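Local coordinates for protein Sex comb on midleg CG9495-PA (Drosophila melanogaster, PDB 1PK1) that probably acts in Polycomb-group gene silencing, its SAM domain serving as a protein-protein interaction module that associates with the SAM domain of a partner protein, at residues W17-I23 / F40-D46; N29-L33 / K71-L75. The protein carries 2 engineered substitutions. One frame throughout, in Å; residues are numbered along the deposited sequence.

Contact 1 of 2, residues W17-I23 / F40-D46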
ATOM      1  N   TRP B  17     -21.110  -5.990  -5.999  1.00 29.34           N
ATOM      2  CA  TRP B  17     -20.091  -6.835  -6.601  1.00 26.14           C
ATOM      3  C   TRP B  17     -19.900  -8.164  -5.892  1.00 23.84           C
ATOM      4  O   TRP B  17     -20.031  -8.256  -4.677  1.00 24.92           O
ATOM      5  CB  TRP B  17     -18.748  -6.110  -6.630  1.00 25.34           C
ATOM      6  CG  TRP B  17     -18.674  -4.991  -7.620  1.00 24.83           C
ATOM      7  CD1 TRP B  17     -19.614  -4.650  -8.548  1.00 25.77           C
ATOM      8  CD2 TRP B  17     -17.578  -4.092  -7.805  1.00 25.04           C
ATOM      9  NE1 TRP B  17     -19.169  -3.591  -9.305  1.00 25.17           N
ATOM     10  CE2 TRP B  17     -17.920  -3.230  -8.870  1.00 25.10           C
ATOM     11  CE3 TRP B  17     -16.335  -3.933  -7.177  1.00 24.74           C
ATOM     12  CZ2 TRP B  17     -17.065  -2.220  -9.319  1.00 24.71           C
ATOM     13  CZ3 TRP B  17     -15.483  -2.931  -7.624  1.00 24.40           C
ATOM     14  CH2 TRP B  17     -15.854  -2.086  -8.688  1.00 25.39           C
ATOM     15  N   THR B  18     -19.588  -9.192  -6.674  1.00 23.44           N
ATOM     16  CA  THR B  18     -19.330 -10.520  -6.137  1.00 22.27           C
ATOM     17  C   THR B  18     -17.850 -10.524  -5.785  1.00 22.02           C
ATOM     18  O   THR B  18     -17.135  -9.578  -6.116  1.00 18.25           O
ATOM     19  CB  THR B  18     -19.552 -11.608  -7.195  1.00 23.53           C
ATOM     20  OG1 THR B  18     -18.609 -11.428  -8.259  1.00 23.76           O
ATOM     21  CG2 THR B  18     -20.974 -11.534  -7.752  1.00 26.23           C
ATOM     22  N   ILE B  19     -17.393 -11.581  -5.122  1.00 19.73           N
ATOM     23  CA  ILE B  19     -15.988 -11.696  -4.766  1.00 19.24           C
ATOM     24  C   ILE B  19     -15.115 -11.638  -6.026  1.00 19.82           C
ATOM     25  O   ILE B  19     -14.091 -10.953  -6.051  1.00 18.60           O
ATOM     26  CB  ILE B  19     -15.714 -13.029  -4.020  1.00 19.02           C
ATOM     27  CG1 ILE B  19     -16.410 -13.010  -2.653  1.00 17.63           C
ATOM     28  CG2 ILE B  19     -14.211 -13.253  -3.884  1.00 18.52           C
ATOM     29  CD1 ILE B  19     -16.413 -14.358  -1.933  1.00 16.21           C
ATOM     30  N   GLU B  20     -15.517 -12.344  -7.080  1.00 18.89           N
ATOM     31  CA  GLU B  20     -14.722 -12.328  -8.303  1.00 20.28           C
ATOM     32  C   GLU B  20     -14.695 -10.948  -8.966  1.00 19.09           C
ATOM     33  O   GLU B  20     -13.679 -10.553  -9.539  1.00 19.08           O
ATOM     34  CB  GLU B  20     -15.229 -13.379  -9.294  1.00 24.15           C
ATOM     35  CG  GLU B  20     -14.938 -14.818  -8.872  1.00 26.15           C
ATOM     36  CD  GLU B  20     -13.484 -15.031  -8.457  1.00 28.31           C
ATOM     37  OE1 GLU B  20     -12.576 -14.498  -9.132  1.00 27.88           O
ATOM     38  OE2 GLU B  20     -13.249 -15.742  -7.459  1.00 28.42           O
ATOM     39  N   GLU B  21     -15.801 -10.219  -8.882  1.00 19.92           N
ATOM     40  CA  GLU B  21     -15.859  -8.880  -9.467  1.00 20.00           C
ATOM     41  C   GLU B  21     -14.916  -7.938  -8.718  1.00 18.83           C
ATOM     42  O   GLU B  21     -14.295  -7.069  -9.325  1.00 18.28           O
ATOM     43  CB  GLU B  21     -17.287  -8.337  -9.437  1.00 22.97           C
ATOM     44  CG  GLU B  21     -18.222  -9.046 -10.430  1.00 27.59           C
ATOM     45  CD  GLU B  21     -19.626  -8.477 -10.427  1.00 29.34           C
ATOM     46  OE1 GLU B  21     -20.256  -8.445  -9.349  1.00 29.32           O
ATOM     47  OE2 GLU B  21     -20.104  -8.061 -11.506  1.00 32.29           O
ATOM     48  N   VAL B  22     -14.820  -8.111  -7.402  1.00 15.69           N
ATOM     49  CA  VAL B  22     -13.920  -7.286  -6.590  1.00 13.62           C
ATOM     50  C   VAL B  22     -12.474  -7.591  -6.974  1.00 14.05           C
ATOM     51  O   VAL B  22     -11.641  -6.685  -7.110  1.00 13.91           O
ATOM     52  CB  VAL B  22     -14.101  -7.569  -5.077  1.00 14.48           C
ATOM     53  CG1 VAL B  22     -12.947  -6.965  -4.284  1.00 14.28           C
ATOM     54  CG2 VAL B  22     -15.424  -6.986  -4.593  1.00 15.31           C
ATOM     55  N   ILE B  23     -12.170  -8.872  -7.142  1.00 13.53           N
ATOM     56  CA  ILE B  23     -10.825  -9.272  -7.515  1.00 15.87           C
ATOM     57  C   ILE B  23     -10.474  -8.754  -8.908  1.00 16.19           C
ATOM     58  O   ILE B  23      -9.351  -8.322  -9.147  1.00 17.84           O
ATOM     59  CB  ILE B  23     -10.677 -10.804  -7.454  1.00 16.99           C
ATOM     60  CG1 ILE B  23     -10.789 -11.249  -5.989  1.00 17.65           C
ATOM     61  CG2 ILE B  23      -9.345 -11.231  -8.070  1.00 19.63           C
ATOM     62  CD1 ILE B  23     -10.696 -12.746  -5.771  1.00 20.66           C
ATOM     63  N   PHE B  40      -8.218 -12.560  -1.033  1.00 15.41           N
ATOM     64  CA  PHE B  40      -9.533 -11.946  -1.136  1.00 15.81           C
ATOM     65  C   PHE B  40     -10.605 -13.026  -1.208  1.00 16.31           C
ATOM     66  O   PHE B  40     -11.697 -12.865  -0.664  1.00 15.45           O
ATOM     67  CB  PHE B  40      -9.606 -11.027  -2.358  1.00 17.10           C
ATOM     68  CG  PHE B  40      -9.100  -9.643  -2.089  1.00 16.40           C
ATOM     69  CD1 PHE B  40      -7.786  -9.438  -1.680  1.00 17.58           C
ATOM     70  CD2 PHE B  40      -9.955  -8.548  -2.182  1.00 18.23           C
ATOM     71  CE1 PHE B  40      -7.327  -8.163  -1.359  1.00 20.16           C
ATOM     72  CE2 PHE B  40      -9.512  -7.267  -1.864  1.00 17.83           C
ATOM     73  CZ  PHE B  40      -8.196  -7.072  -1.450  1.00 20.11           C
ATOM     74  N   ARG B  41     -10.287 -14.137  -1.865  1.00 15.61           N
ATOM     75  CA  ARG B  41     -11.232 -15.246  -1.953  1.00 16.90           C
ATOM     76  C   ARG B  41     -11.386 -15.876  -0.568  1.00 16.11           C
ATOM     77  O   ARG B  41     -12.504 -16.147  -0.119  1.00 16.86           O
ATOM     78  CB  ARG B  41     -10.736 -16.295  -2.956  1.00 18.67           C
ATOM     79  CG  ARG B  41     -10.599 -15.748  -4.363  1.00 21.70           C
ATOM     80  CD  ARG B  41     -10.358 -16.838  -5.402  1.00 24.44           C
ATOM     81  NE  ARG B  41     -10.380 -16.288  -6.758  1.00 25.04           N
ATOM     82  CZ  ARG B  41      -9.378 -15.614  -7.316  1.00 27.31           C
ATOM     83  NH1 ARG B  41      -8.253 -15.403  -6.648  1.00 28.27           N
ATOM     84  NH2 ARG B  41      -9.510 -15.133  -8.543  1.00 30.29           N
ATOM     85  N   LYS B  42     -10.255 -16.086   0.102  1.00 16.12           N
ATOM     86  CA  LYS B  42     -10.218 -16.675   1.442  1.00 17.66           C
ATOM     87  C   LYS B  42     -11.058 -15.861   2.430  1.00 16.16           C
ATOM     88  O   LYS B  42     -11.813 -16.422   3.229  1.00 17.01           O
ATOM     89  CB  LYS B  42      -8.764 -16.739   1.929  1.00 18.37           C
ATOM     90  CG  LYS B  42      -8.562 -17.252   3.355  1.00 21.92           C
ATOM     91  CD  LYS B  42      -8.752 -18.752   3.467  1.00 25.18           C
ATOM     92  CE  LYS B  42      -8.277 -19.251   4.829  1.00 27.32           C
ATOM     93  NZ  LYS B  42      -8.556 -20.697   5.015  1.00 30.67           N
ATOM     94  N   HIS B  43     -10.933 -14.538   2.367  1.00 14.38           N
ATOM     95  CA  HIS B  43     -11.676 -13.664   3.268  1.00 13.82           C
ATOM     96  C   HIS B  43     -13.065 -13.296   2.762  1.00 14.88           C
ATOM     97  O   HIS B  43     -13.792 -12.532   3.410  1.00 14.96           O
ATOM     98  CB  HIS B  43     -10.840 -12.416   3.570  1.00 14.98           C
ATOM     99  CG  HIS B  43      -9.710 -12.684   4.512  1.00 15.64           C
ATOM    100  ND1 HIS B  43      -9.843 -12.572   5.883  1.00 17.48           N
ATOM    101  CD2 HIS B  43      -8.463 -13.164   4.294  1.00 15.77           C
ATOM    102  CE1 HIS B  43      -8.728 -12.973   6.464  1.00 13.86           C
ATOM    103  NE2 HIS B  43      -7.874 -13.339   5.524  1.00 17.05           N
ATOM    104  N   GLU B  44     -13.430 -13.862   1.613  1.00 14.75           N
ATOM    105  CA  GLU B  44     -14.738 -13.641   1.002  1.00 15.84           C
ATOM    106  C   GLU B  44     -15.042 -12.157   0.875  1.00 17.66           C
ATOM    107  O   GLU B  44     -16.093 -11.682   1.304  1.00 16.68           O
ATOM    108  CB  GLU B  44     -15.816 -14.342   1.837  1.00 20.13           C
ATOM    109  CG  GLU B  44     -15.718 -15.861   1.785  1.00 21.12           C
ATOM    110  CD  GLU B  44     -16.485 -16.555   2.906  1.00 24.36           C
ATOM    111  OE1 GLU B  44     -17.407 -15.945   3.487  1.00 23.77           O
ATOM    112  OE2 GLU B  44     -16.161 -17.722   3.195  1.00 28.59           O
ATOM    113  N   ILE B  45     -14.120 -11.433   0.253  1.00 16.89           N
ATOM    114  CA  ILE B  45     -14.280  -9.998   0.081  1.00 16.57           C
ATOM    115  C   ILE B  45     -15.137  -9.672  -1.136  1.00 17.59           C
ATOM    116  O   ILE B  45     -14.640  -9.582  -2.259  1.00 18.04           O
ATOM    117  CB  ILE B  45     -12.894  -9.307  -0.045  1.00 15.68           C
ATOM    118  CG1 ILE B  45     -12.036  -9.641   1.182  1.00 17.98           C
ATOM    119  CG2 ILE B  45     -13.057  -7.791  -0.143  1.00 17.47           C
ATOM    120  CD1 ILE B  45     -12.653  -9.233   2.509  1.00 18.90           C
ATOM    121  N   ASP B  46     -16.440  -9.528  -0.912  1.00 17.90           N
ATOM    122  CA  ASP B  46     -17.341  -9.176  -1.993  1.00 19.57           C
ATOM    123  C   ASP B  46     -17.475  -7.659  -1.962  1.00 19.06           C
ATOM    124  O   ASP B  46     -16.775  -6.992  -1.199  1.00 17.69           O
ATOM    125  CB  ASP B  46     -18.703  -9.857  -1.805  1.00 22.04           C
ATOM    126  CG  ASP B  46     -19.451  -9.359  -0.582  1.00 23.08           C
ATOM    127  OD1 ASP B  46     -18.820  -8.837   0.358  1.00 23.56           O
ATOM    128  OD2 ASP B  46     -20.689  -9.515  -0.557  1.00 30.24           O
TER
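In the helical bundle of this SAM domain, the capped N-terminal end of helix 19-29 packs against the end of helix 37-42 and the turn beyond it, with Ile19, Val22 and Ile23 facing Phe40, Arg41 and Ile45. A capping box starts the helix: Thr18 OG1 accepts from Glu21 N at 3.1 Å, and Glu21 OE1 takes Thr18 N on its anti lone pair. At the other side, Glu44 leaves helix 37-42 in a Schellman motif, and CD1 of Ile19 rests on Glu44 CA at 3.5 Å. Because Ile19 CG1 lies anti to the carbonyl carbon (chi1 -67°), its longer branch runs along this turn while CG2 faces Arg41. The buried Ile45 O has no conventional donor; Ile19 CA approaches it at 3.5 Å in a nearly straight CA-H...O contact. Deeper in, slim Val22 brings CG1 to the edge of the Phe40 ring, 4.0 Å from CD2, and Ile23 CG1 slides past Phe40 CB. Ile23 CD1 also sits over the centre of the Arg41 guanidinium, 3.5 Å above its plane. That group grips Glu20 side-on, NE to OE2 at 3.0 Å and NH2 to OE1 at 3.2 Å, both through syn lone pairs; the oxygens are tilted about 25° out of the guanidinium plane, and the N-H...O angles are near 140°. A long, extended arginine suits this solvent-exposed place, bridging both helices, and its NH1 makes a second salt bridge, to Asp38 OD1. Asp46 then caps helix 47-51 through Ala49 N, while Leu50 of that helix touches both Val22 and Ile45, so three helices converge here.

Contact 2 of 2, residues N29-L33 / K71-L75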
ATOM      1  N   ASN B  29      -6.883  -3.027 -12.299  1.00 24.33           N
ATOM      2  CA  ASN B  29      -6.415  -1.669 -12.056  1.00 24.75           C
ATOM      3  C   ASN B  29      -4.983  -1.618 -11.535  1.00 25.70           C
ATOM      4  O   ASN B  29      -4.275  -0.633 -11.751  1.00 25.73           O
ATOM      5  CB  ASN B  29      -7.368  -0.962 -11.092  1.00 25.74           C
ATOM      6  CG  ASN B  29      -8.597  -0.423 -11.795  1.00 27.35           C
ATOM      7  OD1 ASN B  29      -8.551   0.642 -12.411  1.00 30.94           O
ATOM      8  ND2 ASN B  29      -9.692  -1.168 -11.731  1.00 24.13           N
ATOM      9  N   ASP B  30      -4.554  -2.679 -10.856  1.00 23.23           N
ATOM     10  CA  ASP B  30      -3.201  -2.740 -10.316  1.00 22.93           C
ATOM     11  C   ASP B  30      -2.727  -4.188 -10.363  1.00 22.11           C
ATOM     12  O   ASP B  30      -2.958  -4.961  -9.436  1.00 19.36           O
ATOM     13  CB  ASP B  30      -3.184  -2.237  -8.870  1.00 26.04           C
ATOM     14  CG  ASP B  30      -1.784  -1.968  -8.361  1.00 26.82           C
ATOM     15  OD1 ASP B  30      -0.825  -2.569  -8.891  1.00 26.90           O
ATOM     16  OD2 ASP B  30      -1.643  -1.162  -7.417  1.00 29.21           O
ATOM     17  N   ASN B  31      -2.060  -4.546 -11.454  1.00 21.04           N
ATOM     18  CA  ASN B  31      -1.565  -5.896 -11.650  1.00 22.99           C
ATOM     19  C   ASN B  31      -0.633  -6.428 -10.553  1.00 21.24           C
ATOM     20  O   ASN B  31      -0.523  -7.641 -10.371  1.00 20.36           O
ATOM     21  CB  ASN B  31      -0.872  -5.975 -13.011  1.00 27.04           C
ATOM     22  CG  ASN B  31      -0.331  -7.346 -13.305  1.00 28.66           C
ATOM     23  OD1 ASN B  31       0.870  -7.589 -13.186  1.00 33.44           O
ATOM     24  ND2 ASN B  31      -1.215  -8.263 -13.680  1.00 29.72           N
ATOM     25  N   SER B  32       0.026  -5.532  -9.823  1.00 21.74           N
ATOM     26  CA  SER B  32       0.954  -5.938  -8.767  1.00 21.07           C
ATOM     27  C   SER B  32       0.254  -6.517  -7.539  1.00 19.98           C
ATOM     28  O   SER B  32       0.898  -7.101  -6.663  1.00 21.96           O
ATOM     29  CB  SER B  32       1.824  -4.752  -8.339  1.00 22.69           C
ATOM     30  OG  SER B  32       1.052  -3.758  -7.688  1.00 22.55           O
ATOM     31  N   LEU B  33      -1.062  -6.363  -7.487  1.00 17.15           N
ATOM     32  CA  LEU B  33      -1.856  -6.865  -6.366  1.00 17.19           C
ATOM     33  C   LEU B  33      -2.492  -8.228  -6.642  1.00 16.54           C
ATOM     34  O   LEU B  33      -3.107  -8.822  -5.754  1.00 15.39           O
ATOM     35  CB  LEU B  33      -2.957  -5.855  -6.026  1.00 16.60           C
ATOM     36  CG  LEU B  33      -2.475  -4.534  -5.422  1.00 16.26           C
ATOM     37  CD1 LEU B  33      -3.639  -3.542  -5.376  1.00 18.03           C
ATOM     38  CD2 LEU B  33      -1.921  -4.787  -4.020  1.00 16.37           C
ATOM     39  N   LYS B  71      -2.126   0.421  -1.243  1.00 10.55           N
ATOM     40  CA  LYS B  71      -2.520   0.403  -2.649  1.00 12.37           C
ATOM     41  C   LYS B  71      -3.978  -0.024  -2.790  1.00 12.19           C
ATOM     42  O   LYS B  71      -4.719   0.508  -3.618  1.00 11.52           O
ATOM     43  CB  LYS B  71      -1.643  -0.558  -3.458  1.00 10.92           C
ATOM     44  CG  LYS B  71      -0.183  -0.175  -3.559  1.00 17.26           C
ATOM     45  CD  LYS B  71       0.478  -1.066  -4.606  1.00 23.87           C
ATOM     46  CE  LYS B  71       1.829  -1.565  -4.177  1.00 27.87           C
ATOM     47  NZ  LYS B  71       2.263  -2.634  -5.124  1.00 28.56           N
ATOM     48  N   ILE B  72      -4.390  -0.997  -1.984  1.00 11.39           N
ATOM     49  CA  ILE B  72      -5.759  -1.474  -2.035  1.00 11.66           C
ATOM     50  C   ILE B  72      -6.696  -0.378  -1.535  1.00 12.69           C
ATOM     51  O   ILE B  72      -7.744  -0.135  -2.134  1.00 12.34           O
ATOM     52  CB  ILE B  72      -5.925  -2.761  -1.197  1.00 12.51           C
ATOM     53  CG1 ILE B  72      -5.156  -3.906  -1.882  1.00 12.72           C
ATOM     54  CG2 ILE B  72      -7.399  -3.101  -1.048  1.00 12.06           C
ATOM     55  CD1 ILE B  72      -4.945  -5.135  -1.017  1.00 14.41           C
ATOM     56  N   CYS B  73      -6.313   0.299  -0.456  1.00 12.36           N
ATOM     57  CA  CYS B  73      -7.147   1.380   0.078  1.00 14.65           C
ATOM     58  C   CYS B  73      -7.318   2.459  -0.980  1.00 12.58           C
ATOM     59  O   CYS B  73      -8.390   3.045  -1.104  1.00 14.05           O
ATOM     60  CB  CYS B  73      -6.516   2.005   1.324  1.00 17.37           C
ATOM     61  SG  CYS B  73      -6.787   1.093   2.840  1.00 25.96           S
ATOM     62  N   ASN B  74      -6.257   2.709  -1.740  1.00 12.90           N
ATOM     63  CA  ASN B  74      -6.294   3.727  -2.791  1.00 14.45           C
ATOM     64  C   ASN B  74      -7.355   3.366  -3.828  1.00 15.11           C
ATOM     65  O   ASN B  74      -8.087   4.231  -4.303  1.00 15.34           O
ATOM     66  CB  ASN B  74      -4.920   3.852  -3.461  1.00 14.16           C
ATOM     67  CG  ASN B  74      -4.901   4.900  -4.563  1.00 18.01           C
ATOM     68  OD1 ASN B  74      -4.866   4.571  -5.751  1.00 21.02           O
ATOM     69  ND2 ASN B  74      -4.935   6.168  -4.172  1.00 16.15           N
ATOM     70  N   LEU B  75      -7.440   2.084  -4.168  1.00 13.82           N
ATOM     71  CA  LEU B  75      -8.431   1.622  -5.138  1.00 14.68           C
ATOM     72  C   LEU B  75      -9.833   1.611  -4.531  1.00 14.61           C
ATOM     73  O   LEU B  75     -10.810   1.919  -5.215  1.00 13.99           O
ATOM     74  CB  LEU B  75      -8.072   0.220  -5.639  1.00 15.91           C
ATOM     75  CG  LEU B  75      -6.766   0.107  -6.435  1.00 17.01           C
ATOM     76  CD1 LEU B  75      -6.483  -1.359  -6.741  1.00 19.86           C
ATOM     77  CD2 LEU B  75      -6.872   0.922  -7.723  1.00 20.91           C
TER
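Apolar packing joins Leu33 to Ile72 and Leu75, a buried patch between the turn that follows helix 19-29 and the long helix 66-79. Leu33 and Leu75 reach toward each other tip to tip, their CD1 methyls 3.8 Å apart. Leu33 CD1 also lies 3.8 Å from Ile72 CG1, with CD2 close to the same atom, so the fork of the leucine straddles the isoleucine branch. Leu75 spreads its own fork, CD1 against Asp30 CB and CD2 at 3.9 Å from Asn29 CB; branched aliphatic residues suit this interface by filling it from several directions.

The polar bonds centre on Asp30, whose CG stands anti to the backbone N (chi1 -167°), carrying the carboxylate toward the following turn. OD1 accepts from Ser32 N at 3.2 Å, on the anti side but 28° out of plane, closing an Asx turn. Ser32 OG reaches OD1 from above the same face, in a very short modelled bond of 2.5 Å. The ammonium of Lys71 forms a salt bridge with an acidic side chain of another protein's chain, and its NZ also donates to Ser32 OG at 3.1 Å. With an alanine in place of Asp30 the acceptor shared by Ser32 N and OG is gone, and the serine hydroxyl would probably be free to turn away from Lys71.

Charge may add a looser tie: Asp30 OD2 lies 4.8 Å from Lys71 NZ, where the opposite charges may attract without touching, while the aliphatic CD of the lysine passes OD2 at 3.5 Å. Such a polar surface above a hydrophobic core is consistent with a SAM-SAM interface.

The two contacts lie on opposite sides of the centre of the chain, their centres about 14 Å apart, within one SAM domain. Their segments alternate along the sequence, 17-23, 29-33, 40-46 and 71-75, and helix 19-29 starts in contact 1 and ends at contact 2. They meet in the core, where Phe40 CZ packs on Ile72 CD1 at 3.8 Å. Helix 19-29 therefore spans both contacts, and the Phe40-Ile72 packing connects helix 37-42 with the C-terminal helix 66-79. Of the two, contact 2 alone touches the other protein chain, so the compact bundle presents part of its binding surface there.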